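Local coordinates for protein cellulase (Uncultured bacterium, PDB 6XSO) that probably cleaves internal beta-1,4 linkages of cellulose and related plant cell-wall polysaccharides as a broad-specificity family 5 endoglucanase with a TIM-barrel fold, at residues Pro61-Pro65 / Glu66-Met70; Gly93-Asn96 / Glu97-Lys101; Glu105-Asp108 / Tyr109-Gln113; Ala131-Ser134 / Trp135-Asp139; Glu151-Trp154 / Arg155-Glu159. All blocks are in the same frame, centred on the assembly; numbering follows the deposited sequence.

Contact 1: residues Pro61-Pro65 / Glu66-Met70; sequences PVTKP and ELFKM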
# COMPACT_ATOMS: atom_id res chain seq x y z
N PRO A 61 -19.69 -2.24 1.70
CA PRO A 61 -20.70 -1.65 0.81
C PRO A 61 -20.05 -0.93 -0.36
O PRO A 61 -18.85 -0.65 -0.38
CB PRO A 61 -21.40 -0.63 1.72
CG PRO A 61 -20.26 -0.18 2.65
CD PRO A 61 -19.43 -1.41 2.89
N VAL A 62 -20.89 -0.61 -1.36
CA VAL A 62 -20.46 0.28 -2.43
C VAL A 62 -20.02 1.61 -1.84
O VAL A 62 -20.77 2.24 -1.08
CB VAL A 62 -21.58 0.44 -3.47
CG1 VAL A 62 -21.23 1.53 -4.47
CG2 VAL A 62 -21.84 -0.88 -4.19
N THR A 63 -18.81 2.04 -2.17
CA THR A 63 -18.21 3.20 -1.52
C THR A 63 -18.90 4.47 -2.00
O THR A 63 -19.29 4.59 -3.17
CB THR A 63 -16.74 3.26 -1.88
OG1 THR A 63 -16.07 2.01 -1.56
CG2 THR A 63 -16.00 4.36 -1.12
N LYS A 64 -19.07 5.43 -1.09
CA LYS A 64 -19.68 6.72 -1.38
C LYS A 64 -18.75 7.84 -0.97
O LYS A 64 -17.91 7.67 -0.08
CB LYS A 64 -21.01 6.89 -0.64
CG LYS A 64 -22.10 5.96 -1.15
CD LYS A 64 -23.45 6.32 -0.61
CE LYS A 64 -23.57 5.97 0.85
NZ LYS A 64 -24.87 6.48 1.39
N PRO A 65 -18.92 9.03 -1.56
CA PRO A 65 -17.93 10.09 -1.31
C PRO A 65 -17.96 10.64 0.10
O PRO A 65 -16.94 11.14 0.59
CB PRO A 65 -18.27 11.16 -2.37
CG PRO A 65 -19.68 10.88 -2.77
CD PRO A 65 -19.82 9.38 -2.68
N GLU A 66 -19.11 10.55 0.78
CA GLU A 66 -19.23 11.13 2.11
C GLU A 66 -18.27 10.48 3.10
O GLU A 66 -17.79 11.14 4.02
CB GLU A 66 -20.67 11.00 2.57
CG GLU A 66 -21.65 11.92 1.84
CD GLU A 66 -21.94 11.58 0.38
OE1 GLU A 66 -21.89 10.38 -0.04
OE2 GLU A 66 -22.23 12.54 -0.36
N LEU A 67 -17.99 9.18 2.92
CA LEU A 67 -17.02 8.51 3.78
C LEU A 67 -15.71 9.30 3.87
O LEU A 67 -15.11 9.40 4.94
CB LEU A 67 -16.74 7.11 3.24
CG LEU A 67 -15.62 6.32 3.91
CD1 LEU A 67 -15.93 6.00 5.36
CD2 LEU A 67 -15.37 5.01 3.09
N PHE A 68 -15.24 9.83 2.74
CA PHE A 68 -13.95 10.50 2.75
C PHE A 68 -14.04 11.92 3.29
O PHE A 68 -13.06 12.40 3.87
CB PHE A 68 -13.31 10.40 1.36
CG PHE A 68 -13.09 8.97 0.93
CD1 PHE A 68 -12.27 8.13 1.67
CD2 PHE A 68 -13.77 8.45 -0.15
CE1 PHE A 68 -12.10 6.81 1.29
CE2 PHE A 68 -13.60 7.13 -0.53
CZ PHE A 68 -12.77 6.32 0.19
N LYS A 69 -15.18 12.59 3.13
CA LYS A 69 -15.42 13.84 3.85
C LYS A 69 -15.27 13.61 5.34
O LYS A 69 -14.61 14.39 6.04
CB LYS A 69 -16.80 14.37 3.51
CG LYS A 69 -17.21 15.68 4.22
CD LYS A 69 -18.62 16.13 3.79
CE LYS A 69 -19.06 17.44 4.46
NZ LYS A 69 -19.19 17.22 5.92
N MET A 70 -15.84 12.52 5.84
CA MET A 70 -15.75 12.20 7.26
C MET A 70 -14.30 11.93 7.67
O MET A 70 -13.84 12.43 8.71
CB MET A 70 -16.62 10.98 7.56
CG MET A 70 -16.70 10.64 9.05
SD MET A 70 -17.68 9.16 9.37
CE MET A 70 -16.57 7.87 8.83
O HOH W 1 -23.02 8.63 2.53
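The ring of Phe68 is approached obliquely by the methyl CG2 of Thr63, which comes 3.7 Å from Phe68 CE2, and the two side chains cross at about a right angle. Over one face of the same ring sits Leu67 CD2, 4.0 Å above the plane and displaced toward the rim. This is the start of helix 66-73, an outer helix of the TIM barrel, where an extended loop turns into the first helical turn. Threonine suits its place because it has two different branches: with OG1 anti to the carbonyl carbon (chi1 -54°), the methyl is left for the aromatic ring while the hydroxyl hydrogen-bonds Glu55. Phe68 also packs on Tyr109 and Val110 of helix 97-111, which makes it a bridge between neighbouring helices.

Pro65 is well chosen for a helix start, since its ring fixes phi at -69° and its nitrogen has no hydrogen needing an acceptor. Its carbonyl oxygen serves the new turn twice: Pro65 O takes a bond from Phe68 N at 3.0 Å and a weak one from Lys69 N at 3.4 Å. In one of two modelled conformers, Glu66 bends back at chi2 (71°) beside the proline; a weak water link from its OE1 to Lys64 NZ is therefore doubtful, and the lysine has a protein partner in Thr359 O. On the backbone side, Lys64 O receives a weak bond from Leu67 N, 3.4 Å long, and Leu67 CB rests 3.6 Å from that same Lys64 O.

Contact 2: residues Gly93-Asn96 / Glu97-Lys101; sequences GKVN and EAWMK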
# COMPACT_ATOMS: atom_id res chain seq x y z
N GLY A 93 -4.88 -9.14 -21.03
CA GLY A 93 -4.48 -8.25 -19.97
C GLY A 93 -5.16 -6.90 -19.98
O GLY A 93 -4.81 -6.05 -19.16
N LYS A 94 -6.12 -6.69 -20.88
CA LYS A 94 -6.84 -5.42 -20.95
C LYS A 94 -7.88 -5.35 -19.84
O LYS A 94 -8.70 -6.26 -19.67
CB LYS A 94 -7.50 -5.26 -22.32
CG LYS A 94 -8.12 -3.86 -22.51
CD LYS A 94 -8.73 -3.68 -23.88
CE LYS A 94 -10.10 -4.34 -23.98
NZ LYS A 94 -10.80 -3.93 -25.23
N VAL A 95 -7.86 -4.24 -19.09
CA VAL A 95 -8.82 -3.98 -18.02
C VAL A 95 -10.09 -3.44 -18.67
O VAL A 95 -10.03 -2.55 -19.52
CB VAL A 95 -8.26 -2.94 -17.03
CG1 VAL A 95 -9.29 -2.59 -15.95
CG2 VAL A 95 -6.96 -3.46 -16.39
N ASN A 96 -11.25 -3.97 -18.27
CA ASN A 96 -12.48 -3.52 -18.90
C ASN A 96 -12.79 -2.08 -18.49
O ASN A 96 -12.39 -1.61 -17.42
CB ASN A 96 -13.66 -4.44 -18.59
CG ASN A 96 -13.97 -4.51 -17.13
OD1 ASN A 96 -14.63 -3.62 -16.57
ND2 ASN A 96 -13.53 -5.59 -16.50
N GLU A 97 -13.49 -1.36 -19.38
CA GLU A 97 -13.70 0.07 -19.16
C GLU A 97 -14.54 0.34 -17.92
O GLU A 97 -14.30 1.32 -17.20
CB GLU A 97 -14.34 0.70 -20.41
CG GLU A 97 -13.41 0.76 -21.60
CD GLU A 97 -14.07 1.35 -22.83
OE1 GLU A 97 -15.22 1.84 -22.71
OE2 GLU A 97 -13.44 1.34 -23.91
N ALA A 98 -15.52 -0.52 -17.64
CA ALA A 98 -16.39 -0.28 -16.50
C ALA A 98 -15.61 -0.33 -15.19
O ALA A 98 -15.87 0.45 -14.26
CB ALA A 98 -17.53 -1.30 -16.47
N TRP A 99 -14.65 -1.25 -15.09
CA TRP A 99 -13.88 -1.36 -13.86
C TRP A 99 -12.96 -0.16 -13.68
O TRP A 99 -12.88 0.42 -12.59
CB TRP A 99 -13.07 -2.67 -13.83
CG TRP A 99 -12.31 -2.77 -12.52
CD1 TRP A 99 -10.95 -2.71 -12.34
CD2 TRP A 99 -12.88 -2.86 -11.21
NE1 TRP A 99 -10.65 -2.80 -11.00
CE2 TRP A 99 -11.82 -2.89 -10.28
CE3 TRP A 99 -14.19 -2.96 -10.74
CZ2 TRP A 99 -12.02 -2.99 -8.91
CZ3 TRP A 99 -14.40 -3.06 -9.36
CH2 TRP A 99 -13.31 -3.07 -8.47
N MET A 100 -12.28 0.25 -14.75
CA MET A 100 -11.39 1.40 -14.64
C MET A 100 -12.18 2.65 -14.28
O MET A 100 -11.72 3.47 -13.48
CB MET A 100 -10.63 1.59 -15.96
CG MET A 100 -9.43 2.57 -15.80
SD MET A 100 -8.05 1.98 -14.78
CE MET A 100 -7.22 0.92 -15.97
N LYS A 101 -13.37 2.81 -14.86
CA LYS A 101 -14.25 3.92 -14.51
C LYS A 101 -14.60 3.90 -13.03
O LYS A 101 -14.66 4.96 -12.39
CB LYS A 101 -15.51 3.82 -15.36
CG LYS A 101 -16.53 4.91 -15.14
CD LYS A 101 -17.63 4.85 -16.22
CE LYS A 101 -18.71 5.90 -15.99
NZ LYS A 101 -19.75 5.82 -17.07
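Asn96 OD1 accepts a hydrogen bond from Trp99 N at 2.8 Å, with the donor tilted 32° from the plane of the side-chain carbonyl. This is an N-cap: the amide of the third residue of helix 97-111 has no earlier helical carbonyl to bond to, and the asparagine side chain stands in for one. A chi1 of 62° puts CG between the backbone N and the carbonyl carbon, swinging OD1 back over the helix end, where it also lies 3.3 Å from Trp99 CB. The backbone helps as well, for Asn96 O accepts from Met100 N at 3.3 Å.

Next to the cap comes an apolar pair. Val95 CG1 lies 4.1 Å from Met100 CE, joining the residue before the N-cap to the fourth of the helix in a hydrophobic staple. Methionine can do this because its chain bends at chi2 and chi3 and brings the methyl back. The same Val95 CG1 touches the indole of Trp99 at its edge, in plane, 4.0 Å from CD1.

Further out, Glu88 OE1 accepts from Asn96 ND2 and so helps fix the amide's rotation, while His54 stacks on Trp99. A leucine in place of Asn96 would probably leave Trp99 N without its short capping bond and Glu88 without its amide donor. An uncharged cap thus meets the Trp99 amide near the helix start, and its carbonyl dipole is likely to be favourably placed at that partly positive end.

Contact 3: residues Glu105-Asp108 / Tyr109-Gln113; sequences EVVD and YVVAQ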
# COMPACT_ATOMS: atom_id res chain seq x y z
N GLU A 105 -13.78 6.68 -10.12
CA GLU A 105 -14.77 7.31 -9.23
C GLU A 105 -14.28 7.34 -7.79
O GLU A 105 -14.44 8.36 -7.09
CB GLU A 105 -16.12 6.59 -9.31
CG GLU A 105 -16.87 6.82 -10.61
CD GLU A 105 -18.10 5.93 -10.82
OE1 GLU A 105 -18.33 4.99 -10.02
OE2 GLU A 105 -18.82 6.13 -11.82
N VAL A 106 -13.75 6.22 -7.29
CA VAL A 106 -13.33 6.18 -5.90
C VAL A 106 -12.15 7.12 -5.67
O VAL A 106 -12.09 7.84 -4.67
CB VAL A 106 -13.05 4.73 -5.47
CG1 VAL A 106 -12.54 4.69 -4.04
CG2 VAL A 106 -14.33 3.91 -5.60
N VAL A 107 -11.18 7.13 -6.60
CA VAL A 107 -10.07 8.08 -6.51
C VAL A 107 -10.60 9.51 -6.45
O VAL A 107 -10.14 10.32 -5.64
CB VAL A 107 -9.11 7.87 -7.69
CG1 VAL A 107 -8.07 8.96 -7.74
CG2 VAL A 107 -8.48 6.49 -7.57
N ASP A 108 -11.58 9.83 -7.31
CA ASP A 108 -12.17 11.15 -7.31
C ASP A 108 -12.77 11.48 -5.95
O ASP A 108 -12.66 12.61 -5.47
CB ASP A 108 -13.25 11.24 -8.40
CG ASP A 108 -12.66 11.32 -9.80
OD1 ASP A 108 -11.47 11.67 -9.94
OD2 ASP A 108 -13.40 11.04 -10.78
N TYR A 109 -13.41 10.50 -5.31
CA TYR A 109 -14.01 10.76 -4.01
C TYR A 109 -12.94 11.20 -3.01
O TYR A 109 -13.20 12.02 -2.12
CB TYR A 109 -14.64 9.49 -3.44
CG TYR A 109 -15.80 8.86 -4.17
CD1 TYR A 109 -16.54 9.56 -5.12
CD2 TYR A 109 -16.17 7.56 -3.88
CE1 TYR A 109 -17.61 8.95 -5.78
CE2 TYR A 109 -17.24 6.95 -4.51
CZ TYR A 109 -17.93 7.64 -5.47
OH TYR A 109 -18.99 7.02 -6.12
N VAL A 110 -11.75 10.60 -3.11
CA VAL A 110 -10.68 10.89 -2.17
C VAL A 110 -10.08 12.27 -2.44
O VAL A 110 -9.95 13.11 -1.54
CB VAL A 110 -9.60 9.80 -2.24
CG1 VAL A 110 -8.41 10.20 -1.40
CG2 VAL A 110 -10.15 8.44 -1.81
N VAL A 111 -9.70 12.52 -3.70
CA VAL A 111 -9.02 13.77 -4.00
C VAL A 111 -9.98 14.96 -3.92
O VAL A 111 -9.53 16.11 -3.78
CB VAL A 111 -8.24 13.70 -5.33
CG1 VAL A 111 -7.19 12.59 -5.27
CG2 VAL A 111 -9.17 13.51 -6.49
N ALA A 112 -11.30 14.72 -3.96
CA ALA A 112 -12.26 15.78 -3.74
C ALA A 112 -12.11 16.41 -2.37
O ALA A 112 -12.51 17.57 -2.19
CB ALA A 112 -13.68 15.24 -3.86
N GLN A 113 -11.53 15.68 -1.41
CA GLN A 113 -11.30 16.17 -0.06
C GLN A 113 -9.90 16.73 0.11
O GLN A 113 -9.48 17.00 1.23
CB GLN A 113 -11.54 15.06 0.96
CG GLN A 113 -12.94 14.47 0.86
CD GLN A 113 -14.04 15.52 1.11
OE1 GLN A 113 -13.85 16.50 1.83
NE2 GLN A 113 -15.20 15.30 0.52
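Tyr109 lays one face of its ring over the backbone carbonyl of Glu105, whose oxygen sits 3.1 Å above the plane, offset toward the rim near CD1. The overlap follows from chi1 of -63°: with CG anti to the carbonyl carbon, the ring folds back along the preceding turn. Glu105 O, so covered by the ring, is bonded by Tyr109 N at 3.0 Å. Farther along the ring, CE2 meets the methyl CG2 of Val106 at 4.3 Å. The hydroxyl reaches Arg102 NH1, which also forms a salt bridge with Glu105 OE1, so one arginine meets both the Tyr109 hydroxyl and the Glu105 carboxylate.

On another side of the helix, Val111 CG2 presses to 3.4 Å from Val107 O, and Val111 N donates to that Val107 O at 3.0 Å. Asp108 OD1 bonds Tyr164 OH, while Asp108 O accepts from Ala112 N at 2.9 Å.

Replacing Tyr109 by an alanine would probably uncover Glu105 O, take the hydroxyl from Arg102 and open a gap against Pro65 and Phe68. Val106, Val107 and Val110 are buried against the sheet: Val106 packs on Val81 of one strand, Val107 on Cys117 of the next, and Val110 on both Ile79 and Cys117. Such beta-branched, apolar residues fill the layer between helix and sheet in a beta-alpha-beta unit, here strand 78-81, helix 97-111 and strand 116-119 of the TIM barrel.

Contact 4: residues Ala131-Ser134 / Trp135-Asp139; sequences AFKS and WIKAD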
# COMPACT_ATOMS: atom_id res chain seq x y z
N ALA A 131 -8.52 -22.07 -4.13
CA ALA A 131 -8.66 -21.73 -5.54
C ALA A 131 -7.87 -20.50 -5.94
O ALA A 131 -7.70 -20.25 -7.14
CB ALA A 131 -10.14 -21.50 -5.87
N PHE A 132 -7.36 -19.74 -4.97
CA PHE A 132 -6.62 -18.52 -5.26
C PHE A 132 -5.14 -18.84 -5.46
O PHE A 132 -4.51 -19.45 -4.59
CB PHE A 132 -6.79 -17.52 -4.12
CG PHE A 132 -5.92 -16.31 -4.24
CD1 PHE A 132 -4.74 -16.21 -3.53
CD2 PHE A 132 -6.28 -15.27 -5.09
CE1 PHE A 132 -3.94 -15.10 -3.65
CE2 PHE A 132 -5.48 -14.15 -5.21
CZ PHE A 132 -4.31 -14.06 -4.48
N LYS A 133 -4.60 -18.45 -6.61
CA LYS A 133 -3.16 -18.52 -6.87
C LYS A 133 -2.75 -17.18 -7.46
O LYS A 133 -3.19 -16.83 -8.56
CB LYS A 133 -2.78 -19.65 -7.83
CG LYS A 133 -1.31 -20.02 -7.65
CD LYS A 133 -0.76 -21.04 -8.64
CE LYS A 133 0.52 -21.66 -8.09
NZ LYS A 133 1.37 -22.31 -9.12
N SER A 134 -1.94 -16.42 -6.73
CA SER A 134 -1.57 -15.09 -7.20
C SER A 134 -0.71 -15.21 -8.46
O SER A 134 0.11 -16.12 -8.59
CB SER A 134 -0.78 -14.36 -6.12
OG SER A 134 0.36 -15.10 -5.74
N TRP A 135 -0.90 -14.28 -9.39
CA TRP A 135 -0.19 -14.36 -10.66
C TRP A 135 1.13 -13.59 -10.67
O TRP A 135 2.01 -13.92 -11.48
CB TRP A 135 -1.07 -13.95 -11.85
CG TRP A 135 -1.50 -12.53 -11.95
CD1 TRP A 135 -2.55 -11.94 -11.33
CD2 TRP A 135 -0.90 -11.51 -12.77
NE1 TRP A 135 -2.65 -10.61 -11.68
CE2 TRP A 135 -1.66 -10.34 -12.59
CE3 TRP A 135 0.19 -11.47 -13.65
CZ2 TRP A 135 -1.35 -9.14 -13.24
CZ3 TRP A 135 0.49 -10.29 -14.29
CH2 TRP A 135 -0.28 -9.14 -14.08
N ILE A 136 1.30 -12.61 -9.78
CA ILE A 136 2.54 -11.85 -9.67
C ILE A 136 3.31 -12.47 -8.50
O ILE A 136 2.88 -12.36 -7.35
CB ILE A 136 2.29 -10.36 -9.44
CG1 ILE A 136 1.45 -9.79 -10.58
CG2 ILE A 136 3.62 -9.62 -9.31
CD1 ILE A 136 1.02 -8.35 -10.35
N LYS A 137 4.43 -13.12 -8.79
CA LYS A 137 5.23 -13.77 -7.75
C LYS A 137 6.68 -13.31 -7.81
O LYS A 137 7.22 -13.04 -8.88
CB LYS A 137 5.19 -15.29 -7.89
CG LYS A 137 3.78 -15.88 -7.83
CD LYS A 137 3.85 -17.38 -7.60
CE LYS A 137 2.50 -18.03 -7.48
NZ LYS A 137 1.71 -17.48 -6.35
N ALA A 138 7.30 -13.28 -6.63
CA ALA A 138 8.72 -12.94 -6.49
C ALA A 138 9.52 -14.19 -6.83
O ALA A 138 10.02 -14.92 -5.97
CB ALA A 138 9.02 -12.43 -5.09
N ASP A 139 9.60 -14.45 -8.14
CA ASP A 139 10.23 -15.63 -8.71
C ASP A 139 10.66 -15.17 -10.09
O ASP A 139 9.83 -14.63 -10.82
CB ASP A 139 9.23 -16.77 -8.80
CG ASP A 139 9.82 -18.01 -9.44
OD1 ASP A 139 10.03 -18.02 -10.69
OD2 ASP A 139 10.13 -18.98 -8.72
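In the long loop that leaves strand 116-119 at the C-terminal end of the TIM barrel, the end at which active sites of this fold lie, Lys137 curls back on Ser134. Its ammonium nitrogen takes two acceptors from one residue: NZ donates to Ser134 OG at 2.8 Å and to Ser134 O at 3.1 Å, reaching the carbonyl with a tilt of 25° from its plane. The lysine is extended until its last bond, where chi4 of -60° turns NZ aside to meet both oxygens. Serine fits because its short side chain, with OG between the backbone N and the carbonyl carbon (chi1 57°), holds the hydroxyl close to its own carbonyl.

The charge is buried, and Asp128 answers it with a salt bridge to NZ; Ser134 OG has a second bond, to Gly126 O. Three acceptors thus grip the ammonium, which would probably favour its charged form. Lys133 crosses Lys137 at about a right angle, CE to CE 4.2 Å apart, and its extended chain carries the like charge off to an NZ–NZ separation of 5.6 Å.

Between the two bonded residues, Trp135 turns away, its NE1 tied to Asp124 and its side chain beside a bound di(hydroxyethyl)ether. Ile136 CG1 covers the centre of one indole face. Beyond Lys137 the chain makes an inverse gamma turn at Ala138, in which Asp139 N bonds weakly to Lys137 O at 2.9 Å.

Contact 5: residues Glu151-Trp154 / Arg155-Glu159; sequences EYLW and RQIAE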
# COMPACT_ATOMS: atom_id res chain seq x y z
N GLU A 151 3.62 -4.90 -17.31
CA GLU A 151 3.87 -3.58 -17.90
C GLU A 151 2.62 -3.05 -18.60
O GLU A 151 2.31 -1.86 -18.49
CB GLU A 151 5.09 -3.62 -18.83
CG GLU A 151 6.40 -3.81 -18.08
CD GLU A 151 7.66 -3.64 -18.93
OE1 GLU A 151 7.58 -3.13 -20.06
OE2 GLU A 151 8.75 -4.00 -18.44
N TYR A 152 1.89 -3.91 -19.33
CA TYR A 152 0.68 -3.45 -20.00
C TYR A 152 -0.37 -2.99 -19.00
O TYR A 152 -1.06 -1.98 -19.22
CB TYR A 152 0.14 -4.56 -20.91
CG TYR A 152 -1.16 -4.29 -21.66
CD1 TYR A 152 -2.07 -5.31 -21.85
CD2 TYR A 152 -1.47 -3.04 -22.16
CE1 TYR A 152 -3.24 -5.11 -22.53
CE2 TYR A 152 -2.66 -2.81 -22.84
CZ TYR A 152 -3.54 -3.85 -23.01
OH TYR A 152 -4.73 -3.65 -23.72
N LEU A 153 -0.52 -3.73 -17.90
CA LEU A 153 -1.44 -3.29 -16.85
C LEU A 153 -1.08 -1.91 -16.33
O LEU A 153 -1.96 -1.04 -16.20
CB LEU A 153 -1.47 -4.32 -15.72
CG LEU A 153 -2.28 -3.98 -14.47
CD1 LEU A 153 -3.71 -3.71 -14.84
CD2 LEU A 153 -2.17 -5.12 -13.47
N TRP A 154 0.20 -1.67 -16.02
CA TRP A 154 0.59 -0.36 -15.51
C TRP A 154 0.49 0.72 -16.57
O TRP A 154 0.15 1.86 -16.23
CB TRP A 154 1.96 -0.41 -14.83
CG TRP A 154 1.76 -0.68 -13.39
CD1 TRP A 154 2.15 -1.79 -12.69
CD2 TRP A 154 1.07 0.16 -12.46
NE1 TRP A 154 1.75 -1.68 -11.38
CE2 TRP A 154 1.07 -0.49 -11.22
CE3 TRP A 154 0.42 1.40 -12.57
CZ2 TRP A 154 0.48 0.05 -10.09
CZ3 TRP A 154 -0.15 1.96 -11.44
CH2 TRP A 154 -0.13 1.27 -10.23
N ARG A 155 0.75 0.41 -17.85
CA ARG A 155 0.51 1.42 -18.87
C ARG A 155 -0.96 1.84 -18.87
O ARG A 155 -1.27 3.03 -19.01
CB ARG A 155 0.93 0.92 -20.25
CG ARG A 155 2.45 0.87 -20.44
CD ARG A 155 2.88 0.75 -21.91
NE ARG A 155 2.21 -0.35 -22.62
CZ ARG A 155 2.63 -1.61 -22.61
NH1 ARG A 155 3.73 -1.93 -21.94
NH2 ARG A 155 1.96 -2.54 -23.28
N GLN A 156 -1.87 0.88 -18.72
CA GLN A 156 -3.29 1.21 -18.74
C GLN A 156 -3.68 2.06 -17.55
O GLN A 156 -4.42 3.05 -17.69
CB GLN A 156 -4.12 -0.08 -18.72
CG GLN A 156 -4.06 -0.92 -19.98
CD GLN A 156 -4.76 -2.24 -19.78
OE1 GLN A 156 -5.99 -2.31 -19.79
NE2 GLN A 156 -3.98 -3.31 -19.59
N ILE A 157 -3.24 1.67 -16.35
CA ILE A 157 -3.56 2.46 -15.17
C ILE A 157 -2.96 3.85 -15.31
O ILE A 157 -3.61 4.87 -15.04
CB ILE A 157 -3.06 1.77 -13.88
CG1 ILE A 157 -3.73 0.40 -13.69
CG2 ILE A 157 -3.36 2.66 -12.67
CD1 ILE A 157 -3.03 -0.49 -12.68
N ALA A 158 -1.68 3.92 -15.69
CA ALA A 158 -1.01 5.20 -15.84
C ALA A 158 -1.72 6.11 -16.84
O ALA A 158 -1.90 7.31 -16.59
CB ALA A 158 0.45 4.98 -16.22
N GLU A 159 -2.15 5.55 -17.98
CA GLU A 159 -2.88 6.36 -18.96
C GLU A 159 -4.18 6.89 -18.37
O GLU A 159 -4.54 8.05 -18.60
CB GLU A 159 -3.17 5.51 -20.20
CG GLU A 159 -1.98 5.20 -21.05
CD GLU A 159 -1.44 6.42 -21.78
OE1 GLU A 159 -2.09 7.48 -21.73
OE2 GLU A 159 -0.35 6.29 -22.40
O HOH W 2 6.07 -0.68 -20.67
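Among the contacts of flat polar groups, the amide of Gln156 lies over the ring of Tyr152, NE2 3.3 Å above the plane and over its centre, with the two planes 26° apart. The amide thus covers the ring of a residue one turn earlier. NE2 also bonds weakly to Tyr152 O at 3.2 Å. Firmer partners fix the amide's rotation: Gly93 O takes NE2 and Val95 N gives to OE1, so both ends of the glutamine serve the loop before helix 97-111. The guanidinium of Arg155, bent back at chi3, spreads one face over Tyr152 CA.

Charge is handled through water. Glu151 OE1 and Arg155 NH1 are too far apart for a salt bridge; one water bridges them, 2.9 Å from Glu151 OE1 and 2.9 Å from Arg155 NH1, at the edge of the guanidinium. Glu151 OE2 turns to Ser212 on the neighbouring helix 196-219.

All this sits on helix 140-161, an outer helix of the TIM barrel, whose buried side carries the apolar contacts. Ile157 CD1 makes a CH-pi contact over the six-membered ring of Trp154, 3.9 Å from the centroid and 11° off the normal, while Ile157 CG2 meets Trp154 CZ3 at 3.5 Å. The indole has an unusual chi1 of -91°, its NE1 bonded to Ser172 O and its ring met edge-to-face by Phe213 and Tyr150. Leu153 CD1 touches Ile157 CD1 at 3.9 Å.

Backbone bonds run from each residue to the fourth before it, as from Arg155 N to Glu151 O at 2.8 Å.

The five contacts follow one another along the chain and belong to the outer layer and loops of one TIM barrel. Contacts 2 and 3 share helix 97-111, the first at its start and the second near its other end, with centres about 18 Å apart. Contact 1, on helix 66-73, touches contact 3 where Pro65 CB meets Tyr109 CD1 at 3.6 Å. Contact 5, on helix 140-161, meets the 93-96 loop of contact 2, for example where Lys94 CB packs 3.5 Å from Tyr152 OH. Contact 4 precedes that helix and touches contact 5 through Trp135 and Leu153. Three successive barrel helices are thereby linked side by side around the strands.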